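Local coordinates for choline/ethanolamine kinase family protein (Mesorhizobium loti, PDB 3DXQ), which probably phosphorylates ethanolamine or a related amino alcohol, as a two-lobed member of the choline/ethanolamine kinase family with a protein-kinase-like fold, at residues A9-L17 / L75-V85; P107-H118 / Q222-G232. One frame throughout, in Å; residues are numbered along the deposited sequence.

Contact 1. Residues A9-L17 / L75-V85; sequences AKLAAIPML and LHVDPATGVMV
Ile14, Met16 and Leu17 pack against Leu75, His76, Val83 and Val85, laying the chain that follows on from the N-terminal helix over the last hairpin of the five-stranded antiparallel sheet in the N-terminal lobe of this kinase-like fold. Strand 74-77 is the outermost strand on that side, and Leu75 and His76 both face Val85 in a classic beta bulge, which turns the two neighbouring side chains toward the same covering segment. The tight part centres on Val85. Its CG2 lies 4.0 Å from Ile14 CG2 and equally 4.0 Å from Leu17 CD1, Leu17 and Val85 meeting tip to tip. Ile14 points CG2 away from its own nitrogen and carries CG1 beside it (chi1 -47°); this torsion lets CG2 lie against both Val85 and, obliquely, the imidazole of His76, while CG1, at the ring edge and in its plane 3.8 Å from His76 ND1, leads on through CD1 to Val83 CG1 at 4.3 Å. Leu17 reaches beyond the hairpin to Leu40, which ties the segment to strand 40-45 as well.

Toward solvent the contact thins out. Met16, modelled as selenomethionine, is exposed; its chain runs at about a right angle to Leu75, with SE 4.0 Å from Leu75 CB. At the far end Lys10 contributes its aliphatic CG alone, 4.2 Å from Val83 CG2, and its ammonium group stays well short of the Asp78 carboxylate. That carboxylate instead works within the hairpin turn: OD1 takes the backbone N of Ala80 as an Asx turn, and Thr81 OG1 donates to Asp78 OD2 at 3.0 Å while accepting from Val83 N, which closes an ST turn.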
loop_
_atom_site.group_PDB
_atom_site.type_symbol
_atom_site.label_atom_id
_atom_site.label_comp_id
_atom_site.label_asym_id
_atom_site.label_seq_id
_atom_site.Cartn_x
_atom_site.Cartn_y
_atom_site.Cartn_z
ATOM N N ALA A 9 25.480 13.878 2.085
ATOM C CA ALA A 9 26.551 13.266 1.314
ATOM C C ALA A 9 26.029 13.001 -0.098
ATOM O O ALA A 9 26.645 13.433 -1.079
ATOM C CB ALA A 9 26.996 11.965 1.965
ATOM N N LYS A 10 24.879 12.325 -0.186
ATOM C CA LYS A 10 24.292 11.964 -1.479
ATOM C C LYS A 10 24.071 13.149 -2.416
ATOM O O LYS A 10 24.101 12.977 -3.633
ATOM C CB LYS A 10 22.982 11.183 -1.311
ATOM C CG LYS A 10 23.146 9.655 -1.215
ATOM C CD LYS A 10 23.827 9.201 0.073
ATOM C CE LYS A 10 23.476 7.749 0.437
ATOM N NZ LYS A 10 23.516 6.805 -0.730
ATOM N N LEU A 11 23.844 14.332 -1.862
ATOM C CA LEU A 11 23.649 15.529 -2.681
ATOM C C LEU A 11 24.740 15.743 -3.711
ATOM O O LEU A 11 24.443 16.124 -4.842
ATOM C CB LEU A 11 23.569 16.781 -1.812
ATOM C CG LEU A 11 22.193 17.173 -1.276
ATOM C CD1 LEU A 11 21.397 15.942 -0.878
ATOM C CD2 LEU A 11 22.314 18.161 -0.110
ATOM N N ALA A 12 25.992 15.519 -3.314
ATOM C CA ALA A 12 27.141 15.676 -4.207
ATOM C C ALA A 12 26.798 15.105 -5.570
ATOM O O ALA A 12 26.838 15.822 -6.569
ATOM C CB ALA A 12 28.380 14.970 -3.622
ATOM N N ALA A 13 26.423 13.823 -5.574
ATOM C CA ALA A 13 26.010 13.116 -6.776
ATOM C C ALA A 13 25.041 13.951 -7.581
ATOM O O ALA A 13 25.403 14.432 -8.646
ATOM C CB ALA A 13 25.369 11.763 -6.433
ATOM N N ILE A 14 23.836 14.172 -7.050
ATOM C CA ILE A 14 22.778 14.807 -7.838
ATOM C C ILE A 14 23.068 16.265 -8.182
ATOM O O ILE A 14 23.067 17.098 -7.298
ATOM C CB ILE A 14 21.423 14.758 -7.163
ATOM C CG1 ILE A 14 21.117 13.360 -6.632
ATOM C CG2 ILE A 14 20.355 15.181 -8.166
ATOM C CD1 ILE A 14 21.455 13.166 -5.183
ATOM N N PRO A 15 23.293 16.575 -9.475
ATOM C CA PRO A 15 23.583 17.954 -9.889
ATOM C C PRO A 15 22.506 18.951 -9.487
ATOM O O PRO A 15 22.830 20.020 -8.998
ATOM C CB PRO A 15 23.690 17.858 -11.419
ATOM C CG PRO A 15 24.037 16.450 -11.690
ATOM C CD PRO A 15 23.297 15.661 -10.635
HETATM N N MSE A 16 21.240 18.607 -9.662
HETATM C CA MSE A 16 20.145 19.536 -9.297
HETATM C C MSE A 16 19.965 19.819 -7.793
HETATM O O MSE A 16 19.304 20.789 -7.423
HETATM C CB MSE A 16 18.808 19.119 -9.904
HETATM C CG MSE A 16 18.633 17.647 -10.145
HETATM SE SE MSE A 16 16.771 17.176 -10.286
HETATM C CE MSE A 16 15.930 18.851 -10.482
ATOM N N LEU A 17 20.534 18.982 -6.932
ATOM C CA LEU A 17 20.542 19.273 -5.506
ATOM C C LEU A 17 21.909 19.758 -5.014
ATOM O O LEU A 17 21.984 20.425 -3.989
ATOM C CB LEU A 17 20.107 18.048 -4.715
ATOM C CG LEU A 17 18.641 17.655 -4.875
ATOM C CD1 LEU A 17 18.362 16.372 -4.102
ATOM C CD2 LEU A 17 17.752 18.770 -4.392
ATOM N N LEU A 75 12.028 13.445 -10.972
ATOM C CA LEU A 75 13.014 14.276 -11.650
ATOM C C LEU A 75 14.367 13.615 -11.823
ATOM O O LEU A 75 15.157 14.052 -12.659
ATOM C CB LEU A 75 13.192 15.593 -10.899
ATOM C CG LEU A 75 11.874 16.341 -10.661
ATOM C CD1 LEU A 75 12.140 17.614 -9.877
ATOM C CD2 LEU A 75 11.147 16.646 -11.983
ATOM N N HIS A 76 14.655 12.568 -11.058
ATOM C CA HIS A 76 15.968 11.961 -11.172
ATOM C C HIS A 76 16.019 10.616 -10.491
ATOM O O HIS A 76 15.346 10.390 -9.502
ATOM C CB HIS A 76 17.033 12.910 -10.592
ATOM C CG HIS A 76 18.438 12.489 -10.876
ATOM N ND1 HIS A 76 19.460 12.640 -9.962
ATOM C CD2 HIS A 76 18.986 11.890 -11.959
ATOM C CE1 HIS A 76 20.582 12.173 -10.479
ATOM N NE2 HIS A 76 20.320 11.706 -11.687
ATOM N N VAL A 77 16.794 9.709 -11.066
ATOM C CA VAL A 77 16.996 8.398 -10.483
ATOM C C VAL A 77 18.476 8.096 -10.613
ATOM O O VAL A 77 19.120 8.510 -11.579
ATOM C CB VAL A 77 16.174 7.339 -11.191
ATOM C CG1 VAL A 77 16.347 5.992 -10.510
ATOM C CG2 VAL A 77 14.727 7.745 -11.195
ATOM N N ASP A 78 19.024 7.410 -9.621
ATOM C CA ASP A 78 20.435 7.101 -9.631
ATOM C C ASP A 78 20.571 5.610 -9.920
ATOM O O ASP A 78 20.084 4.791 -9.140
ATOM C CB ASP A 78 21.059 7.477 -8.292
ATOM C CG ASP A 78 22.577 7.452 -8.324
ATOM O OD1 ASP A 78 23.148 6.979 -9.335
ATOM O OD2 ASP A 78 23.189 7.903 -7.326
ATOM N N PRO A 79 21.244 5.247 -11.029
ATOM C CA PRO A 79 21.294 3.822 -11.355
ATOM C C PRO A 79 22.326 3.069 -10.526
ATOM O O PRO A 79 22.382 1.835 -10.605
ATOM C CB PRO A 79 21.662 3.801 -12.841
ATOM C CG PRO A 79 22.082 5.197 -13.191
ATOM C CD PRO A 79 22.026 6.053 -11.982
ATOM N N ALA A 80 23.121 3.810 -9.750
ATOM C CA ALA A 80 24.113 3.232 -8.836
ATOM C C ALA A 80 23.530 2.937 -7.443
ATOM O O ALA A 80 23.814 1.890 -6.840
ATOM C CB ALA A 80 25.320 4.172 -8.697
ATOM N N THR A 81 22.708 3.855 -6.940
ATOM C CA THR A 81 22.235 3.783 -5.565
ATOM C C THR A 81 20.733 3.561 -5.422
ATOM O O THR A 81 20.270 3.144 -4.360
ATOM C CB THR A 81 22.602 5.083 -4.840
ATOM O OG1 THR A 81 21.805 6.148 -5.354
ATOM C CG2 THR A 81 24.081 5.419 -5.059
ATOM N N GLY A 82 19.968 3.840 -6.475
ATOM C CA GLY A 82 18.504 3.789 -6.384
ATOM C C GLY A 82 17.889 5.103 -5.899
ATOM O O GLY A 82 16.683 5.278 -5.961
ATOM N N VAL A 83 18.725 6.029 -5.430
ATOM C CA VAL A 83 18.279 7.333 -4.920
ATOM C C VAL A 83 17.388 8.103 -5.912
ATOM O O VAL A 83 17.696 8.191 -7.100
ATOM C CB VAL A 83 19.497 8.178 -4.506
ATOM C CG1 VAL A 83 19.115 9.616 -4.277
ATOM C CG2 VAL A 83 20.123 7.580 -3.252
HETATM N N MSE A 84 16.294 8.675 -5.412
HETATM C CA MSE A 84 15.295 9.284 -6.294
HETATM C C MSE A 84 14.946 10.716 -5.867
HETATM O O MSE A 84 14.748 10.993 -4.674
HETATM C CB MSE A 84 14.050 8.399 -6.324
HETATM C CG MSE A 84 12.989 8.823 -7.292
HETATM SE SE MSE A 84 11.337 7.814 -6.985
HETATM C CE MSE A 84 11.842 6.172 -7.877
ATOM N N VAL A 85 14.904 11.625 -6.841
ATOM C CA VAL A 85 14.506 13.003 -6.580
ATOM C C VAL A 85 13.122 13.269 -7.168
ATOM O O VAL A 85 12.901 13.074 -8.358
ATOM C CB VAL A 85 15.482 14.009 -7.172
ATOM C CG1 VAL A 85 15.056 15.422 -6.760
ATOM C CG2 VAL A 85 16.917 13.697 -6.726
#

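Contact 2. Residues P107-H118 / Q222-G232; sequences PARAGEAFRKLH and QDEELMRAYFG
Tyr230 swings its ring out from helix 220-231 by placing CG trans to the main-chain nitrogen (chi1 179°), while His118 folds CG back beside its own nitrogen, and the two rings meet at their rims. The planes stand at 76° to each other, a rim-to-rim pair rather than a stack, and Tyr230 OH sits at the imidazole edge, close to its plane, hydrogen-bonded to His118 ND1 at 2.6 Å. At the other end of the imidazole, NE2 bonds to Asp208 OD2 from helix 206-215, so both ring nitrogens are held and the rotation of the ring is fixed. In the C-terminal lobe of this kinase-like fold, helices 106-118 and 220-231 run side by side in the same direction, their axes inclined by 34°, with Tyr230 as a knob in the hole formed by Gly111, Phe114, Arg115 and His118. Gly111 has no side chain, and its CA comes within 4.3 Å of Tyr230 CA. One turn back, Ala108 CB touches Ala229 CB at 3.6 Å, and Leu226 CD1 packs beside Gly111 N and Ala110 CB, with the edge of the Phe114 ring just within range. Polar links flank this seam. Glu225 stretches out so that OE2 accepts from Ala108 N at 2.9 Å, the N-H coming in from above the carboxylate plane; a carboxylate beside the N-terminal turn of helix 106-118 would probably be favoured by the helix dipole. On the exposed flank, the extended chain of Arg115 carries NH1 to Ala229 O, a carbonyl in the last turn of helix 220-231, at 3.2 Å; the N of Gly232 lies over one guanidinium face.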
loop_
_atom_site.group_PDB
_atom_site.type_symbol
_atom_site.label_atom_id
_atom_site.label_comp_id
_atom_site.label_asym_id
_atom_site.label_seq_id
_atom_site.Cartn_x
_atom_site.Cartn_y
_atom_site.Cartn_z
ATOM N N PRO A 107 -11.416 10.344 2.438
ATOM C CA PRO A 107 -11.571 9.030 1.777
ATOM C C PRO A 107 -11.982 9.192 0.310
ATOM O O PRO A 107 -11.473 8.490 -0.576
ATOM C CB PRO A 107 -12.665 8.348 2.581
ATOM C CG PRO A 107 -12.601 9.027 3.958
ATOM C CD PRO A 107 -12.268 10.474 3.632
ATOM N N ALA A 108 -12.868 10.137 0.045
ATOM C CA ALA A 108 -13.349 10.314 -1.309
ATOM C C ALA A 108 -12.169 10.716 -2.194
ATOM O O ALA A 108 -12.012 10.215 -3.310
ATOM C CB ALA A 108 -14.462 11.352 -1.358
ATOM N N ARG A 109 -11.319 11.593 -1.677
ATOM C CA ARG A 109 -10.171 12.048 -2.436
ATOM C C ARG A 109 -9.209 10.903 -2.699
ATOM O O ARG A 109 -8.553 10.895 -3.754
ATOM C CB ARG A 109 -9.493 13.257 -1.757
ATOM C CG ARG A 109 -10.346 14.558 -1.877
ATOM C CD ARG A 109 -9.594 15.848 -1.518
ATOM N NE ARG A 109 -9.233 15.959 -0.116
ATOM C CZ ARG A 109 -10.095 16.231 0.858
ATOM N NH1 ARG A 109 -11.378 16.435 0.580
ATOM N NH2 ARG A 109 -9.679 16.294 2.115
ATOM N N ALA A 110 -9.123 9.946 -1.767
ATOM C CA ALA A 110 -8.335 8.730 -1.998
ATOM C C ALA A 110 -8.949 7.913 -3.150
ATOM O O ALA A 110 -8.235 7.437 -4.032
ATOM C CB ALA A 110 -8.263 7.897 -0.745
ATOM N N GLY A 111 -10.273 7.768 -3.148
ATOM C CA GLY A 111 -10.993 7.053 -4.204
ATOM C C GLY A 111 -10.816 7.716 -5.556
ATOM O O GLY A 111 -10.620 7.044 -6.568
ATOM N N GLU A 112 -10.832 9.040 -5.572
ATOM C CA GLU A 112 -10.600 9.791 -6.816
ATOM C C GLU A 112 -9.184 9.548 -7.322
ATOM O O GLU A 112 -8.989 9.376 -8.527
ATOM C CB GLU A 112 -10.919 11.286 -6.622
ATOM C CG GLU A 112 -12.479 11.519 -6.609
ATOM C CD GLU A 112 -13.026 12.658 -5.686
ATOM O OE1 GLU A 112 -12.271 13.562 -5.233
ATOM O OE2 GLU A 112 -14.260 12.633 -5.415
ATOM N N ALA A 113 -8.212 9.457 -6.409
ATOM C CA ALA A 113 -6.824 9.205 -6.823
ATOM C C ALA A 113 -6.710 7.805 -7.429
ATOM O O ALA A 113 -6.122 7.640 -8.515
ATOM C CB ALA A 113 -5.859 9.361 -5.653
ATOM N N PHE A 114 -7.254 6.798 -6.743
ATOM C CA PHE A 114 -7.244 5.456 -7.299
ATOM C C PHE A 114 -7.936 5.446 -8.659
ATOM O O PHE A 114 -7.477 4.814 -9.614
ATOM C CB PHE A 114 -7.960 4.460 -6.383
ATOM C CG PHE A 114 -7.189 4.085 -5.150
ATOM C CD1 PHE A 114 -5.814 3.887 -5.188
ATOM C CD2 PHE A 114 -7.852 3.847 -3.965
ATOM C CE1 PHE A 114 -5.127 3.511 -4.034
ATOM C CE2 PHE A 114 -7.165 3.458 -2.819
ATOM C CZ PHE A 114 -5.808 3.286 -2.859
ATOM N N ARG A 115 -9.055 6.149 -8.745
ATOM C CA ARG A 115 -9.840 6.147 -9.966
ATOM C C ARG A 115 -9.029 6.651 -11.134
ATOM O O ARG A 115 -9.087 6.103 -12.227
ATOM C CB ARG A 115 -11.069 7.025 -9.792
ATOM C CG ARG A 115 -12.069 6.972 -10.934
ATOM C CD ARG A 115 -13.309 7.674 -10.477
ATOM N NE ARG A 115 -14.294 7.895 -11.516
ATOM C CZ ARG A 115 -15.417 8.580 -11.329
ATOM N NH1 ARG A 115 -15.708 9.095 -10.141
ATOM N NH2 ARG A 115 -16.257 8.755 -12.330
ATOM N N LYS A 116 -8.281 7.719 -10.882
ATOM C CA LYS A 116 -7.419 8.308 -11.878
ATOM C C LYS A 116 -6.328 7.323 -12.252
ATOM O O LYS A 116 -6.020 7.160 -13.447
ATOM C CB LYS A 116 -6.810 9.602 -11.356
ATOM C CG LYS A 116 -6.233 10.485 -12.462
ATOM C CD LYS A 116 -5.966 11.898 -11.918
ATOM C CE LYS A 116 -5.195 12.769 -12.874
ATOM N NZ LYS A 116 -4.689 13.931 -12.118
ATOM N N LEU A 117 -5.780 6.661 -11.232
ATOM C CA LEU A 117 -4.699 5.693 -11.425
ATOM C C LEU A 117 -5.135 4.531 -12.258
ATOM O O LEU A 117 -4.547 4.265 -13.295
ATOM C CB LEU A 117 -4.168 5.174 -10.082
ATOM C CG LEU A 117 -3.140 4.034 -10.130
ATOM C CD1 LEU A 117 -1.891 4.496 -10.887
ATOM C CD2 LEU A 117 -2.795 3.493 -8.727
ATOM N N HIS A 118 -6.151 3.821 -11.787
ATOM C CA HIS A 118 -6.626 2.606 -12.462
ATOM C C HIS A 118 -7.168 2.911 -13.841
ATOM O O HIS A 118 -7.006 2.145 -14.769
ATOM C CB HIS A 118 -7.683 1.910 -11.625
ATOM C CG HIS A 118 -7.203 1.491 -10.273
ATOM N ND1 HIS A 118 -8.054 1.265 -9.219
ATOM C CD2 HIS A 118 -5.953 1.281 -9.799
ATOM C CE1 HIS A 118 -7.352 0.922 -8.153
ATOM N NE2 HIS A 118 -6.074 0.916 -8.479
ATOM N N GLN A 222 -16.663 5.470 5.970
ATOM C CA GLN A 222 -15.510 5.837 5.183
ATOM C C GLN A 222 -15.405 4.953 3.945
ATOM O O GLN A 222 -15.098 5.444 2.834
ATOM C CB GLN A 222 -14.243 5.738 6.033
ATOM C CG GLN A 222 -14.131 6.834 7.087
ATOM C CD GLN A 222 -12.938 6.657 7.988
ATOM O OE1 GLN A 222 -12.896 5.738 8.824
ATOM N NE2 GLN A 222 -11.992 7.566 7.879
ATOM N N ASP A 223 -15.671 3.660 4.136
ATOM C CA ASP A 223 -15.686 2.715 3.022
ATOM C C ASP A 223 -16.710 3.104 1.969
ATOM O O ASP A 223 -16.408 3.038 0.780
ATOM C CB ASP A 223 -15.951 1.292 3.507
ATOM C CG ASP A 223 -14.742 0.663 4.159
ATOM O OD1 ASP A 223 -13.649 1.265 4.151
ATOM O OD2 ASP A 223 -14.885 -0.455 4.672
ATOM N N GLU A 224 -17.909 3.514 2.377
ATOM C CA GLU A 224 -18.910 3.958 1.408
ATOM C C GLU A 224 -18.411 5.196 0.683
ATOM O O GLU A 224 -18.512 5.305 -0.518
ATOM C CB GLU A 224 -20.249 4.294 2.076
ATOM C CG GLU A 224 -20.967 3.095 2.670
ATOM C CD GLU A 224 -21.078 1.935 1.675
ATOM O OE1 GLU A 224 -21.594 2.152 0.541
ATOM O OE2 GLU A 224 -20.624 0.816 2.038
ATOM N N GLU A 225 -17.893 6.145 1.436
ATOM C CA GLU A 225 -17.399 7.363 0.841
ATOM C C GLU A 225 -16.277 7.054 -0.167
ATOM O O GLU A 225 -16.243 7.651 -1.238
ATOM C CB GLU A 225 -16.931 8.344 1.921
ATOM C CG GLU A 225 -16.692 9.731 1.375
ATOM C CD GLU A 225 -15.887 10.581 2.310
ATOM O OE1 GLU A 225 -16.214 10.637 3.506
ATOM O OE2 GLU A 225 -14.921 11.197 1.836
ATOM N N LEU A 226 -15.391 6.112 0.182
ATOM C CA LEU A 226 -14.265 5.689 -0.679
ATOM C C LEU A 226 -14.770 5.047 -1.968
ATOM O O LEU A 226 -14.367 5.417 -3.060
ATOM C CB LEU A 226 -13.395 4.669 0.072
ATOM C CG LEU A 226 -12.248 3.960 -0.661
ATOM C CD1 LEU A 226 -11.085 4.947 -1.048
ATOM C CD2 LEU A 226 -11.725 2.780 0.153
HETATM N N MSE A 227 -15.655 4.070 -1.829
HETATM C CA MSE A 227 -16.156 3.333 -2.981
HETATM C C MSE A 227 -17.022 4.200 -3.880
HETATM O O MSE A 227 -16.915 4.145 -5.115
HETATM C CB MSE A 227 -16.910 2.075 -2.520
HETATM C CG MSE A 227 -15.969 1.051 -1.906
HETATM SE SE MSE A 227 -16.804 -0.610 -1.306
HETATM C CE MSE A 227 -18.186 0.236 -0.040
ATOM N N ARG A 228 -17.869 5.015 -3.271
ATOM C CA ARG A 228 -18.729 5.880 -4.044
ATOM C C ARG A 228 -17.892 6.822 -4.887
ATOM O O ARG A 228 -18.209 7.031 -6.042
ATOM C CB ARG A 228 -19.689 6.648 -3.133
ATOM C CG ARG A 228 -20.606 7.643 -3.853
ATOM C CD ARG A 228 -21.552 8.341 -2.873
ATOM N NE ARG A 228 -22.589 7.426 -2.383
ATOM C CZ ARG A 228 -23.720 7.133 -3.033
ATOM N NH1 ARG A 228 -23.995 7.675 -4.225
ATOM N NH2 ARG A 228 -24.583 6.283 -2.490
ATOM N N ALA A 229 -16.830 7.385 -4.313
ATOM C CA ALA A 229 -15.966 8.312 -5.051
ATOM C C ALA A 229 -15.201 7.566 -6.110
ATOM O O ALA A 229 -14.949 8.100 -7.180
ATOM C CB ALA A 229 -14.999 9.045 -4.111
ATOM N N TYR A 230 -14.828 6.328 -5.800
ATOM C CA TYR A 230 -14.065 5.497 -6.740
ATOM C C TYR A 230 -14.862 5.046 -7.962
ATOM O O TYR A 230 -14.369 5.151 -9.082
ATOM C CB TYR A 230 -13.493 4.260 -6.035
ATOM C CG TYR A 230 -12.721 3.368 -6.956
ATOM C CD1 TYR A 230 -11.438 3.716 -7.380
ATOM C CD2 TYR A 230 -13.282 2.200 -7.454
ATOM C CE1 TYR A 230 -10.733 2.912 -8.278
ATOM C CE2 TYR A 230 -12.570 1.373 -8.329
ATOM C CZ TYR A 230 -11.308 1.726 -8.727
ATOM O OH TYR A 230 -10.633 0.904 -9.594
ATOM N N PHE A 231 -16.074 4.539 -7.723
ATOM C CA PHE A 231 -16.915 3.946 -8.759
ATOM C C PHE A 231 -17.787 4.932 -9.497
ATOM O O PHE A 231 -18.319 4.604 -10.548
ATOM C CB PHE A 231 -17.869 2.927 -8.137
ATOM C CG PHE A 231 -17.213 1.656 -7.675
ATOM C CD1 PHE A 231 -16.458 0.880 -8.553
ATOM C CD2 PHE A 231 -17.384 1.217 -6.385
ATOM C CE1 PHE A 231 -15.865 -0.307 -8.119
ATOM C CE2 PHE A 231 -16.813 0.034 -5.949
ATOM C CZ PHE A 231 -16.053 -0.733 -6.813
ATOM N N GLY A 232 -17.980 6.122 -8.934
ATOM C CA GLY A 232 -18.835 7.136 -9.559
ATOM C C GLY A 232 -20.288 6.803 -9.290
ATOM O O GLY A 232 -21.190 7.249 -10.017
#

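Overall arrangement
From the N terminus the chain runs from helix 3-10 through residues 9-17 and, after a loop of 57 residues holding three sheet strands and helix 55-67, returns on the hairpin 74-77/84-87, where contact 1 closes. Only then does the chain pass by strand 93-94 and helix 97-102 to residues 107-118. A longer excursion of 103 residues, with helices 130-141, 152-167 and 206-215, ends when contact 2 brings in residues 222-232. The two loops follow in series, neither nesting nor crossing. Contact 1 binds the N-terminal segment to the edge of the first lobe's sheet; contact 2 joins two helices of the second lobe. Their centres are 34 Å apart, their nearest atoms about 14 Å.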